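Local structure of cell division control protein Cdc48 (Mycobacterium smegmatis, 5E7P) at residues A[44-49]-A[703-708]; A[121-126]-A[208-213]; A[351-356]-A[380-385]; A[431-436]-A[460-465]; A[546-551]-A[578-583]. The protein probably binds and hydrolyses ATP as a member of the AAA ATPase family, and holds ADP in two nucleotide pockets. One frame throughout, in Å; residues are numbered along the deposited sequence.

Contact 1. Residues A[44-49]-A[703-708]; sequences PEVLAA and TAMRRS
A meeting of two domains is seen where helix 44-50, in the Cdc48-type N-terminal domain, packs against helix 690-707 of the AAA+ lid near the other end of the chain. The two short helical segments approach to 10.2 Å between axes, with 113° between their directions, and the contact is carried by a few side chains with Met705 in the middle. Its chain is bent at both chi2 and chi3, near -71° each, which folds the thioether back so that sulfur and methyl turn to different neighbours. Glu45 runs past it in the opposite direction: CG is anti to the backbone N and the chain stays extended, laying the carboxylate carbon CD 3.7 Å from Met705 SD. Its oxygen OE2 continues to the methyl of Ala704, at 3.9 Å from its CB. These are van der Waals contacts, and the carboxylate does not reach Arg707, whose guanidinium pairs instead with Asp718 on helix 716-725. Val46 comes to the methionine at about a right angle, its CG2 standing 3.8 Å from Met705 CE. Leu22 of strand 22-28 touches Val46, Ala49 and Met705 alike, joining the barrel strand to the same apolar patch. One helical turn beyond Glu45, the methyl of Ala49 lies against the root of the methionine chain, with its CB 4.1 Å from Met705 CG.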
# COMPACT_ATOMS: atom_id res chain seq x y z
N PRO A 44 17.79 -16.53 -1.98
CA PRO A 44 17.99 -15.10 -2.25
C PRO A 44 18.65 -14.83 -3.60
O PRO A 44 18.39 -13.80 -4.21
CB PRO A 44 18.92 -14.67 -1.11
CG PRO A 44 18.59 -15.60 0.00
CD PRO A 44 18.28 -16.92 -0.64
N GLU A 45 19.49 -15.75 -4.06
CA GLU A 45 20.15 -15.59 -5.35
C GLU A 45 19.14 -15.64 -6.49
O GLU A 45 19.31 -14.96 -7.51
CB GLU A 45 21.24 -16.64 -5.56
CG GLU A 45 22.02 -16.45 -6.84
CD GLU A 45 23.21 -17.38 -6.95
OE1 GLU A 45 23.42 -18.19 -6.02
OE2 GLU A 45 23.92 -17.30 -7.96
N VAL A 46 18.08 -16.43 -6.31
CA VAL A 46 17.00 -16.48 -7.28
C VAL A 46 16.27 -15.14 -7.32
O VAL A 46 15.97 -14.61 -8.39
CB VAL A 46 16.00 -17.61 -6.96
CG1 VAL A 46 14.83 -17.59 -7.93
CG2 VAL A 46 16.70 -18.96 -6.99
N LEU A 47 15.99 -14.60 -6.14
CA LEU A 47 15.34 -13.30 -6.02
C LEU A 47 16.17 -12.22 -6.71
O LEU A 47 15.63 -11.35 -7.39
CB LEU A 47 15.13 -12.94 -4.55
CG LEU A 47 14.21 -13.84 -3.72
CD1 LEU A 47 14.15 -13.35 -2.28
CD2 LEU A 47 12.81 -13.89 -4.32
N ALA A 48 17.48 -12.29 -6.52
CA ALA A 48 18.39 -11.34 -7.14
C ALA A 48 18.44 -11.52 -8.66
O ALA A 48 18.40 -10.55 -9.42
CB ALA A 48 19.78 -11.47 -6.54
N ALA A 49 18.51 -12.77 -9.11
CA ALA A 49 18.58 -13.09 -10.53
C ALA A 49 17.30 -12.71 -11.26
O ALA A 49 17.33 -12.29 -12.42
CB ALA A 49 18.88 -14.57 -10.74
N THR A 703 23.55 -14.52 -14.56
CA THR A 703 24.62 -15.10 -15.36
C THR A 703 25.16 -16.37 -14.70
O THR A 703 25.47 -17.36 -15.37
CB THR A 703 25.78 -14.10 -15.58
OG1 THR A 703 25.31 -13.00 -16.38
CG2 THR A 703 26.95 -14.76 -16.29
N ALA A 704 25.25 -16.35 -13.37
CA ALA A 704 25.74 -17.49 -12.61
C ALA A 704 24.73 -18.63 -12.56
O ALA A 704 25.11 -19.80 -12.66
CB ALA A 704 26.13 -17.06 -11.21
N MET A 705 23.46 -18.29 -12.39
CA MET A 705 22.40 -19.30 -12.32
C MET A 705 22.27 -20.05 -13.65
O MET A 705 22.09 -21.26 -13.66
CB MET A 705 21.06 -18.66 -11.94
CG MET A 705 21.02 -18.06 -10.54
SD MET A 705 21.01 -19.30 -9.24
CE MET A 705 19.37 -19.99 -9.42
N ARG A 706 22.36 -19.32 -14.75
CA ARG A 706 22.26 -19.93 -16.08
C ARG A 706 23.50 -20.76 -16.41
O ARG A 706 23.39 -21.81 -17.05
CB ARG A 706 22.03 -18.87 -17.16
CG ARG A 706 20.71 -18.12 -17.06
CD ARG A 706 20.39 -17.42 -18.37
NE ARG A 706 19.29 -16.46 -18.25
CZ ARG A 706 18.01 -16.80 -18.19
NH1 ARG A 706 17.08 -15.85 -18.09
NH2 ARG A 706 17.65 -18.07 -18.22
N ARG A 707 24.66 -20.28 -15.98
CA ARG A 707 25.92 -20.98 -16.23
C ARG A 707 25.92 -22.36 -15.59
O ARG A 707 26.08 -23.37 -16.28
CB ARG A 707 27.11 -20.16 -15.73
CG ARG A 707 28.44 -20.89 -15.84
CD ARG A 707 29.60 -20.05 -15.34
NE ARG A 707 29.32 -19.44 -14.04
CZ ARG A 707 29.32 -20.11 -12.89
NH1 ARG A 707 29.56 -21.41 -12.87
NH2 ARG A 707 29.06 -19.47 -11.76
N SER A 708 25.74 -22.40 -14.28
CA SER A 708 25.64 -23.66 -13.56
C SER A 708 24.71 -23.53 -12.37
O SER A 708 24.97 -22.75 -11.45
CB SER A 708 27.01 -24.14 -13.11
OG SER A 708 26.91 -25.36 -12.39

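Contact 2. Residues A[121-126]-A[208-213]; sequences ATQSIS and APPPTG
The side-chain amide nitrogen NE2 of Gln123 reaches the carbonyl O of Ala208 at 3.0 Å, a weak hydrogen bond because the N-H points 45° off line, with an angle of 135°. Near the end of helix 119-124, the chain of Gln123 is bent at chi2 (-66°), and this turns the amide toward the passing loop. The two ends of the amide then meet different residues. NE2 also sits 3.6 Å from Pro209 CA, while OE1 rests on the ring of Pro210, 3.6 Å from its CD and 3.7 Å from its CG. Hence a single flat group follows the loop backbone across three successive residues, one end by a polar bond and the other by packing alone. One residue earlier on the helix, Thr122 adds an apolar touch: its methyl CG2, anti to the backbone N, lies 3.7 Å from Pro209 CB, meeting the ring at a slant. The hydroxyl of the same threonine turns back to its own helix, bonding the carbonyl of Ser118. Pro209 is touched in addition by Thr201, and Thr122 by Trp199 on strand 196-199. From Ala208 to Pro211 the backbone keeps the extended torsions of a polyproline II helix, a shape that suits a run of three prolines and leaves a stiff rod. That rod belongs to the connection from strand 196-199 to strand 216-218, the edge of the first ATPase sheet, and is consistent with the linker between N-terminal and first ATPase domains in Cdc48 relatives.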
# COMPACT_ATOMS: atom_id res chain seq x y z
N ALA A 121 -20.81 -23.64 3.04
CA ALA A 121 -19.93 -22.48 3.16
C ALA A 121 -20.44 -21.33 2.31
O ALA A 121 -20.25 -20.16 2.65
CB ALA A 121 -18.51 -22.85 2.77
N THR A 122 -21.10 -21.67 1.21
CA THR A 122 -21.68 -20.67 0.31
C THR A 122 -22.82 -19.92 1.00
O THR A 122 -23.07 -18.75 0.71
CB THR A 122 -22.19 -21.34 -0.99
OG1 THR A 122 -21.11 -22.03 -1.62
CG2 THR A 122 -22.75 -20.30 -1.95
N GLN A 123 -23.49 -20.59 1.93
CA GLN A 123 -24.62 -20.00 2.63
C GLN A 123 -24.27 -19.45 4.01
O GLN A 123 -25.03 -18.65 4.57
CB GLN A 123 -25.76 -21.01 2.75
CG GLN A 123 -26.46 -21.32 1.44
CD GLN A 123 -27.21 -20.12 0.89
OE1 GLN A 123 -27.69 -19.27 1.65
NE2 GLN A 123 -27.32 -20.04 -0.43
N SER A 124 -23.13 -19.86 4.56
CA SER A 124 -22.77 -19.48 5.92
C SER A 124 -21.66 -18.42 6.00
O SER A 124 -21.53 -17.73 7.01
CB SER A 124 -22.37 -20.71 6.74
OG SER A 124 -21.16 -21.28 6.26
N ILE A 125 -20.87 -18.30 4.94
CA ILE A 125 -19.75 -17.36 4.94
C ILE A 125 -19.97 -16.17 4.00
O ILE A 125 -20.05 -16.33 2.79
CB ILE A 125 -18.43 -18.06 4.60
CG1 ILE A 125 -18.15 -19.17 5.61
CG2 ILE A 125 -17.28 -17.06 4.58
CD1 ILE A 125 -16.88 -19.95 5.34
N SER A 126 -20.07 -14.98 4.59
CA SER A 126 -20.32 -13.76 3.83
C SER A 126 -19.12 -13.37 2.98
O SER A 126 -17.98 -13.73 3.30
CB SER A 126 -20.68 -12.62 4.78
OG SER A 126 -19.62 -12.35 5.68
N ALA A 208 -29.05 -20.75 -4.82
CA ALA A 208 -28.32 -19.53 -5.15
C ALA A 208 -27.89 -18.82 -3.87
O ALA A 208 -28.62 -18.83 -2.88
CB ALA A 208 -29.18 -18.62 -6.02
N PRO A 209 -26.71 -18.18 -3.89
CA PRO A 209 -26.21 -17.50 -2.70
C PRO A 209 -26.91 -16.16 -2.47
O PRO A 209 -27.40 -15.57 -3.43
CB PRO A 209 -24.72 -17.29 -3.00
CG PRO A 209 -24.55 -17.49 -4.47
CD PRO A 209 -25.85 -17.94 -5.07
N PRO A 210 -26.96 -15.70 -1.21
CA PRO A 210 -27.63 -14.46 -0.79
C PRO A 210 -27.25 -13.24 -1.64
O PRO A 210 -26.14 -13.17 -2.15
CB PRO A 210 -27.13 -14.27 0.65
CG PRO A 210 -26.89 -15.65 1.13
CD PRO A 210 -26.37 -16.41 -0.06
N PRO A 211 -28.19 -12.28 -1.77
CA PRO A 211 -27.97 -11.06 -2.56
C PRO A 211 -26.88 -10.18 -1.95
O PRO A 211 -26.72 -10.14 -0.73
CB PRO A 211 -29.32 -10.35 -2.48
CG PRO A 211 -29.96 -10.87 -1.24
CD PRO A 211 -29.52 -12.30 -1.15
N THR A 212 -26.14 -9.48 -2.81
CA THR A 212 -25.06 -8.62 -2.36
C THR A 212 -25.25 -7.19 -2.86
O THR A 212 -26.11 -6.93 -3.70
CB THR A 212 -23.69 -9.14 -2.84
OG1 THR A 212 -23.67 -9.21 -4.27
CG2 THR A 212 -23.40 -10.52 -2.27
N GLY A 213 -24.45 -6.27 -2.34
CA GLY A 213 -24.47 -4.89 -2.80
C GLY A 213 -25.65 -4.08 -2.31
O GLY A 213 -25.97 -3.04 -2.89

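Contact 3. Residues A[351-356]-A[380-385]; sequences ELRKAV and PEVCDR
Glu381 meets helix 344-356 first, and it does so with its CB and its carbonyl rather than its carboxylate. The CB lies at the edge of the Arg353 guanidinium, near its plane, 3.8 Å from NE. The two side chains run side by side in the same direction, yet their charged ends stay apart, with Arg353 NE 5.0 Å from Glu381 OE1. The carbonyl O of Glu381 faces Val356, 3.6 Å from CG1, and accepts a hydrogen bond from a water, 2.9 Å from Glu381 O; the same water donates to Arg353 O, so it ties two backbone carbonyls together across the contact. Val382 follows and goes inward. Its CG1, anti to the backbone N (chi1 -169°), reaches Leu352 CB at 4.1 Å, while its carbonyl O lies 3.7 Å from Val356 CG2. Farther on, Asp384 takes the NE of its neighbour Arg385 in a salt bridge of 2.8 Å to OD2, and its OD1 holds the amide of Gly265. The loop lies beside helix 344-356, both resting on Phe363 of strand 361-366 through Leu352, Val356 and Val382, just before the chain enters the ATPase sheet as strand 385-388.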
# COMPACT_ATOMS: atom_id res chain seq x y z
N GLU A 351 -27.61 11.13 -7.08
CA GLU A 351 -28.23 10.62 -5.86
C GLU A 351 -27.45 11.04 -4.62
O GLU A 351 -28.04 11.49 -3.63
CB GLU A 351 -28.37 9.10 -5.91
CG GLU A 351 -29.51 8.61 -6.78
CD GLU A 351 -30.87 9.11 -6.29
OE1 GLU A 351 -31.16 8.96 -5.08
OE2 GLU A 351 -31.63 9.66 -7.11
N LEU A 352 -26.12 10.90 -4.67
CA LEU A 352 -25.26 11.33 -3.57
C LEU A 352 -25.40 12.82 -3.32
O LEU A 352 -25.50 13.26 -2.18
CB LEU A 352 -23.79 11.01 -3.87
CG LEU A 352 -23.36 9.54 -4.02
CD1 LEU A 352 -21.84 9.45 -4.18
CD2 LEU A 352 -23.84 8.70 -2.85
N ARG A 353 -25.40 13.60 -4.40
CA ARG A 353 -25.55 15.05 -4.33
C ARG A 353 -26.87 15.42 -3.66
O ARG A 353 -26.94 16.37 -2.87
CB ARG A 353 -25.46 15.65 -5.73
CG ARG A 353 -25.26 17.15 -5.76
CD ARG A 353 -25.02 17.66 -7.17
NE ARG A 353 -23.86 17.02 -7.79
CZ ARG A 353 -23.91 16.20 -8.84
NH1 ARG A 353 -25.08 15.92 -9.39
NH2 ARG A 353 -22.80 15.68 -9.33
N LYS A 354 -27.91 14.66 -3.97
CA LYS A 354 -29.22 14.84 -3.35
C LYS A 354 -29.14 14.56 -1.85
O LYS A 354 -29.80 15.23 -1.04
CB LYS A 354 -30.24 13.91 -4.01
CG LYS A 354 -31.52 13.69 -3.22
CD LYS A 354 -32.40 12.64 -3.88
CE LYS A 354 -33.54 12.21 -2.97
NZ LYS A 354 -34.43 13.34 -2.60
N ALA A 355 -28.34 13.56 -1.48
CA ALA A 355 -28.17 13.21 -0.07
C ALA A 355 -27.43 14.30 0.70
O ALA A 355 -27.84 14.67 1.80
CB ALA A 355 -27.44 11.87 0.05
N VAL A 356 -26.35 14.80 0.13
CA VAL A 356 -25.53 15.83 0.77
C VAL A 356 -26.31 17.12 1.03
O VAL A 356 -26.10 17.80 2.03
CB VAL A 356 -24.27 16.12 -0.07
CG1 VAL A 356 -23.45 17.25 0.55
CG2 VAL A 356 -23.42 14.87 -0.20
N PRO A 380 -17.26 20.36 -4.34
CA PRO A 380 -18.03 21.02 -3.28
C PRO A 380 -19.44 20.46 -3.09
O PRO A 380 -19.97 20.52 -1.98
CB PRO A 380 -18.11 22.47 -3.76
CG PRO A 380 -16.88 22.66 -4.56
CD PRO A 380 -16.63 21.35 -5.24
N GLU A 381 -20.03 19.92 -4.15
CA GLU A 381 -21.42 19.46 -4.10
C GLU A 381 -21.56 18.09 -3.43
O GLU A 381 -22.62 17.77 -2.90
CB GLU A 381 -22.04 19.43 -5.50
CG GLU A 381 -22.10 20.78 -6.19
CD GLU A 381 -20.79 21.15 -6.86
OE1 GLU A 381 -20.07 20.23 -7.31
OE2 GLU A 381 -20.47 22.36 -6.94
N VAL A 382 -20.51 17.28 -3.48
CA VAL A 382 -20.54 15.97 -2.84
C VAL A 382 -19.56 15.91 -1.67
O VAL A 382 -19.94 16.20 -0.53
CB VAL A 382 -20.23 14.84 -3.84
CG1 VAL A 382 -20.54 13.48 -3.22
CG2 VAL A 382 -21.03 15.04 -5.11
N CYS A 383 -18.31 15.55 -1.94
CA CYS A 383 -17.27 15.58 -0.90
C CYS A 383 -16.45 16.86 -1.01
O CYS A 383 -15.56 16.97 -1.85
CB CYS A 383 -16.36 14.35 -0.99
SG CYS A 383 -17.18 12.80 -0.56
N ASP A 384 -16.74 17.81 -0.14
CA ASP A 384 -16.11 19.12 -0.19
C ASP A 384 -14.75 19.13 0.50
O ASP A 384 -13.95 20.05 0.31
CB ASP A 384 -17.02 20.18 0.43
CG ASP A 384 -17.18 19.99 1.93
OD1 ASP A 384 -18.04 19.18 2.35
OD2 ASP A 384 -16.45 20.66 2.69
N ARG A 385 -14.49 18.11 1.31
CA ARG A 385 -13.24 18.05 2.06
C ARG A 385 -12.70 16.62 2.17
O ARG A 385 -13.44 15.65 2.00
CB ARG A 385 -13.42 18.67 3.44
CG ARG A 385 -14.33 17.89 4.37
CD ARG A 385 -14.74 18.73 5.56
NE ARG A 385 -15.72 19.75 5.20
CZ ARG A 385 -16.07 20.76 5.99
NH1 ARG A 385 -15.51 20.90 7.18
NH2 ARG A 385 -16.98 21.64 5.57
O HOH W 1 -25.39 18.53 -2.87

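Contact 4. Residues A[431-436]-A[460-465]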
# COMPACT_ATOMS: atom_id res chain seq x y z
N ALA A 431 -3.28 -7.73 12.49
CA ALA A 431 -4.37 -8.64 12.84
C ALA A 431 -4.11 -10.02 12.26
O ALA A 431 -4.28 -11.03 12.94
CB ALA A 431 -5.70 -8.10 12.34
N ALA A 432 -3.67 -10.06 11.00
CA ALA A 432 -3.31 -11.31 10.34
C ALA A 432 -2.12 -11.97 11.03
O ALA A 432 -2.05 -13.19 11.15
CB ALA A 432 -3.02 -11.08 8.88
N VAL A 433 -1.18 -11.15 11.49
CA VAL A 433 -0.04 -11.64 12.25
C VAL A 433 -0.50 -12.36 13.51
O VAL A 433 -0.02 -13.44 13.83
CB VAL A 433 0.93 -10.49 12.62
CG1 VAL A 433 1.90 -10.93 13.70
CG2 VAL A 433 1.68 -10.00 11.39
N VAL A 434 -1.47 -11.75 14.20
CA VAL A 434 -2.00 -12.32 15.44
C VAL A 434 -2.81 -13.59 15.19
O VAL A 434 -2.70 -14.56 15.95
CB VAL A 434 -2.83 -11.28 16.21
CG1 VAL A 434 -3.56 -11.93 17.38
CG2 VAL A 434 -1.94 -10.15 16.71
N ARG A 435 -3.60 -13.60 14.12
CA ARG A 435 -4.37 -14.79 13.76
C ARG A 435 -3.45 -15.97 13.47
O ARG A 435 -3.72 -17.10 13.89
CB ARG A 435 -5.28 -14.53 12.56
CG ARG A 435 -6.39 -13.52 12.82
CD ARG A 435 -7.52 -13.65 11.81
NE ARG A 435 -7.05 -13.54 10.43
CZ ARG A 435 -6.88 -12.39 9.79
NH1 ARG A 435 -7.15 -11.24 10.41
NH2 ARG A 435 -6.45 -12.38 8.54
N GLU A 436 -2.35 -15.69 12.77
CA GLU A 436 -1.35 -16.71 12.47
C GLU A 436 -0.69 -17.18 13.76
O GLU A 436 -0.41 -18.36 13.93
CB GLU A 436 -0.31 -16.17 11.49
CG GLU A 436 0.84 -17.13 11.21
CD GLU A 436 0.39 -18.38 10.47
OE1 GLU A 436 -0.59 -18.30 9.70
OE2 GLU A 436 1.02 -19.45 10.67
N GLU A 460 6.68 -13.95 16.21
CA GLU A 460 7.89 -13.85 15.40
C GLU A 460 7.86 -14.86 14.25
O GLU A 460 8.32 -14.58 13.15
CB GLU A 460 9.14 -14.06 16.26
CG GLU A 460 10.44 -13.98 15.48
CD GLU A 460 11.64 -13.81 16.38
OE1 GLU A 460 12.22 -14.83 16.81
OE2 GLU A 460 12.01 -12.64 16.67
N GLY A 461 7.32 -16.05 14.53
CA GLY A 461 7.16 -17.07 13.51
C GLY A 461 6.15 -16.66 12.46
O GLY A 461 6.26 -17.01 11.29
N ALA A 462 5.15 -15.89 12.89
CA ALA A 462 4.11 -15.40 12.00
C ALA A 462 4.70 -14.44 10.96
O ALA A 462 4.23 -14.38 9.83
CB ALA A 462 3.01 -14.71 12.79
N LEU A 463 5.72 -13.70 11.37
CA LEU A 463 6.36 -12.72 10.49
C LEU A 463 7.05 -13.36 9.28
O LEU A 463 7.35 -12.69 8.30
CB LEU A 463 7.36 -11.87 11.27
CG LEU A 463 6.80 -11.05 12.44
CD1 LEU A 463 7.89 -10.19 13.07
CD2 LEU A 463 5.64 -10.19 11.98
N THR A 464 7.29 -14.67 9.36
CA THR A 464 7.94 -15.38 8.26
C THR A 464 6.96 -15.76 7.15
O THR A 464 7.37 -16.18 6.07
CB THR A 464 8.66 -16.65 8.74
OG1 THR A 464 7.69 -17.65 9.10
CG2 THR A 464 9.55 -16.35 9.94
N VAL A 465 5.66 -15.60 7.41
CA VAL A 465 4.64 -16.01 6.44
C VAL A 465 3.60 -14.94 6.10
O VAL A 465 2.86 -15.07 5.13
CB VAL A 465 3.90 -17.29 6.89
CG1 VAL A 465 4.83 -18.49 6.86
CG2 VAL A 465 3.30 -17.10 8.28
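The carboxylate of Glu436 is the flat group that meets the opposing segment, its CD lying 3.9 Å from the methyl CG2 of Val465. On the helix side the guanidinium of Arg435 has one face over its own helix, with Ala432 CA 3.6 Å above the plane and offset toward the rim. Glu436 starts anti to its amide nitrogen (chi1 176°) and bends at chi2 (66°), so that CG comes 3.6 Å from Ala462 CB and the acid crosses Val465 at about a right angle. OE2, while still near Val465 CG2, forms salt bridges with Arg37 and Arg440, so this buried acid is probably kept charged. Ala462 CB also fits against the backbone of the helix, 3.4 Å from Val433 O. Val433 itself spreads two methyls over the partner, CG1 at 4.0 Å from Ala462 CB and CG2 at 4.0 Å from Leu463 CD2. Just past the short helix, Thr464 OG1 donates to Gly461 O at 2.7 Å, in the carbonyl plane. These helices follow the first ATPase core, consistent with the helical lid of an AAA module. Helix 427-448 packs by one side on helix 456-462 and the turn after it, while Val434, pointing away, lies against helix 394-404 and helix 160-169.

Contact 5. Residues A[546-551]-A[578-583]; sequences SVHAVK and APSLVF
Strands 546-551 and 580-583 run parallel, with axes 4.7 Å apart and 8° between them, paired in register from Ser546 with Ser580 to Ala549 with Phe583. The ladder begins where Ser546 N bonds Pro579 O at 2.9 Å, just after a cis peptide, and ends at Val550 N on Phe583 O at 2.9 Å. Between these, Ser546 and His548 bond to Leu581 and Phe583 in the alternating fashion of parallel sheets. On the face bearing Ser546, His548 and Ser580, the imidazole turns back along its own strand: NE2 donates to Ser546 OG at 3.0 Å, 25° out of the ring plane, and makes a long, weak bond of 3.4 Å to Ser580 OG, which lies near that plane. Each hydroxyl has a further backbone partner at the end of the connection between the strands, Ser577 O in the loop for Ser546 OG and Ala574 O on helix 563-576 for Ser580 OG, which probably limits its rotation. The other face is apolar, with Ala549 CB packed 3.6 Å from Phe583 CB. The Phe583 side chain lies about 4 Å from that of Thr533, which binds ADP. Strand 546-551 is the sheet edge, and its link through helices 552-558 and 563-576 to its parallel neighbour is the beta-alpha-beta crossover of P-loop ATPases; strand 580-585 ends at Asp585, followed by Glu586, the acidic pair expected of a Walker B motif.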
# COMPACT_ATOMS: atom_id res chain seq x y z
N SER A 546 1.15 11.58 7.63
CA SER A 546 0.35 11.28 6.45
C SER A 546 1.07 11.75 5.18
O SER A 546 1.58 12.87 5.12
CB SER A 546 -1.04 11.91 6.56
OG SER A 546 -0.97 13.31 6.76
N VAL A 547 1.13 10.88 4.18
CA VAL A 547 1.83 11.18 2.94
C VAL A 547 0.85 11.46 1.81
O VAL A 547 -0.10 10.71 1.60
CB VAL A 547 2.77 10.03 2.54
CG1 VAL A 547 3.48 10.34 1.22
CG2 VAL A 547 3.78 9.76 3.65
N HIS A 548 1.10 12.55 1.09
CA HIS A 548 0.24 12.97 -0.00
C HIS A 548 1.12 13.26 -1.21
O HIS A 548 1.75 14.32 -1.29
CB HIS A 548 -0.56 14.21 0.41
CG HIS A 548 -1.15 14.10 1.78
ND1 HIS A 548 -2.41 13.59 2.01
CD2 HIS A 548 -0.65 14.43 3.00
CE1 HIS A 548 -2.67 13.62 3.31
NE2 HIS A 548 -1.61 14.12 3.93
N ALA A 549 1.17 12.31 -2.14
CA ALA A 549 2.15 12.34 -3.22
C ALA A 549 1.53 12.29 -4.61
O ALA A 549 0.57 11.55 -4.84
CB ALA A 549 3.14 11.21 -3.06
N VAL A 550 2.07 13.08 -5.53
CA VAL A 550 1.65 13.04 -6.93
C VAL A 550 2.85 13.04 -7.87
O VAL A 550 3.92 13.56 -7.53
CB VAL A 550 0.73 14.23 -7.29
CG1 VAL A 550 -0.51 14.25 -6.40
CG2 VAL A 550 1.48 15.55 -7.20
N LYS A 551 2.68 12.44 -9.04
CA LYS A 551 3.65 12.56 -10.12
C LYS A 551 3.19 13.67 -11.06
O LYS A 551 2.06 13.65 -11.55
CB LYS A 551 3.77 11.25 -10.90
CG LYS A 551 4.71 10.24 -10.28
CD LYS A 551 5.12 9.17 -11.29
CE LYS A 551 6.40 9.56 -12.05
NZ LYS A 551 6.25 10.80 -12.87
N ALA A 578 -2.54 16.94 8.82
CA ALA A 578 -1.27 17.19 9.50
C ALA A 578 -1.08 16.35 10.76
O ALA A 578 -2.05 16.11 11.49
CB ALA A 578 -1.15 18.67 9.84
N PRO A 579 0.15 15.89 11.03
CA PRO A 579 1.41 16.14 10.30
C PRO A 579 1.47 15.48 8.93
O PRO A 579 1.19 14.29 8.79
CB PRO A 579 2.47 15.56 11.23
CG PRO A 579 1.76 14.51 12.00
CD PRO A 579 0.38 15.05 12.22
N SER A 580 1.86 16.25 7.92
CA SER A 580 1.78 15.79 6.54
C SER A 580 3.04 16.07 5.73
O SER A 580 3.67 17.12 5.89
CB SER A 580 0.58 16.42 5.82
OG SER A 580 -0.64 16.10 6.47
N LEU A 581 3.38 15.14 4.85
CA LEU A 581 4.40 15.35 3.84
C LEU A 581 3.73 15.46 2.48
O LEU A 581 2.92 14.60 2.11
CB LEU A 581 5.41 14.20 3.83
CG LEU A 581 6.41 14.19 2.67
CD1 LEU A 581 7.27 15.45 2.69
CD2 LEU A 581 7.29 12.95 2.73
N VAL A 582 4.06 16.51 1.75
CA VAL A 582 3.55 16.70 0.40
C VAL A 582 4.66 16.43 -0.60
O VAL A 582 5.58 17.22 -0.75
CB VAL A 582 3.01 18.13 0.19
CG1 VAL A 582 2.47 18.29 -1.23
CG2 VAL A 582 1.93 18.43 1.20
N PHE A 583 4.56 15.29 -1.29
CA PHE A 583 5.58 14.89 -2.24
C PHE A 583 5.15 15.20 -3.68
O PHE A 583 4.25 14.56 -4.22
CB PHE A 583 5.89 13.39 -2.09
CG PHE A 583 7.02 12.91 -2.95
CD1 PHE A 583 7.98 13.80 -3.43
CD2 PHE A 583 7.12 11.58 -3.30
CE1 PHE A 583 9.02 13.35 -4.23
CE2 PHE A 583 8.16 11.13 -4.10
CZ PHE A 583 9.11 12.02 -4.56

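In the fold
Contact 1 closes the longest loop, joining the N-terminal domain to a lid helix over 650 residues later, and the other four are nested within it. These follow one another along the chain: contact 2 on the way into the first ATPase sheet, contact 3 in that ATPase, contact 4 in the helices after it, and contact 5 in the second ATPase sheet. None touches another. Contacts 1 and 3 are farthest apart, with centres about 55 Å apart, while contacts 3 and 5, in the two successive ATPase ranges, are about 25 Å apart between centres. Contacts 1 and 4 both involve the N-terminal domain, through helix 44-50 and through Arg37, so it is seated between parts of both halves of the protein.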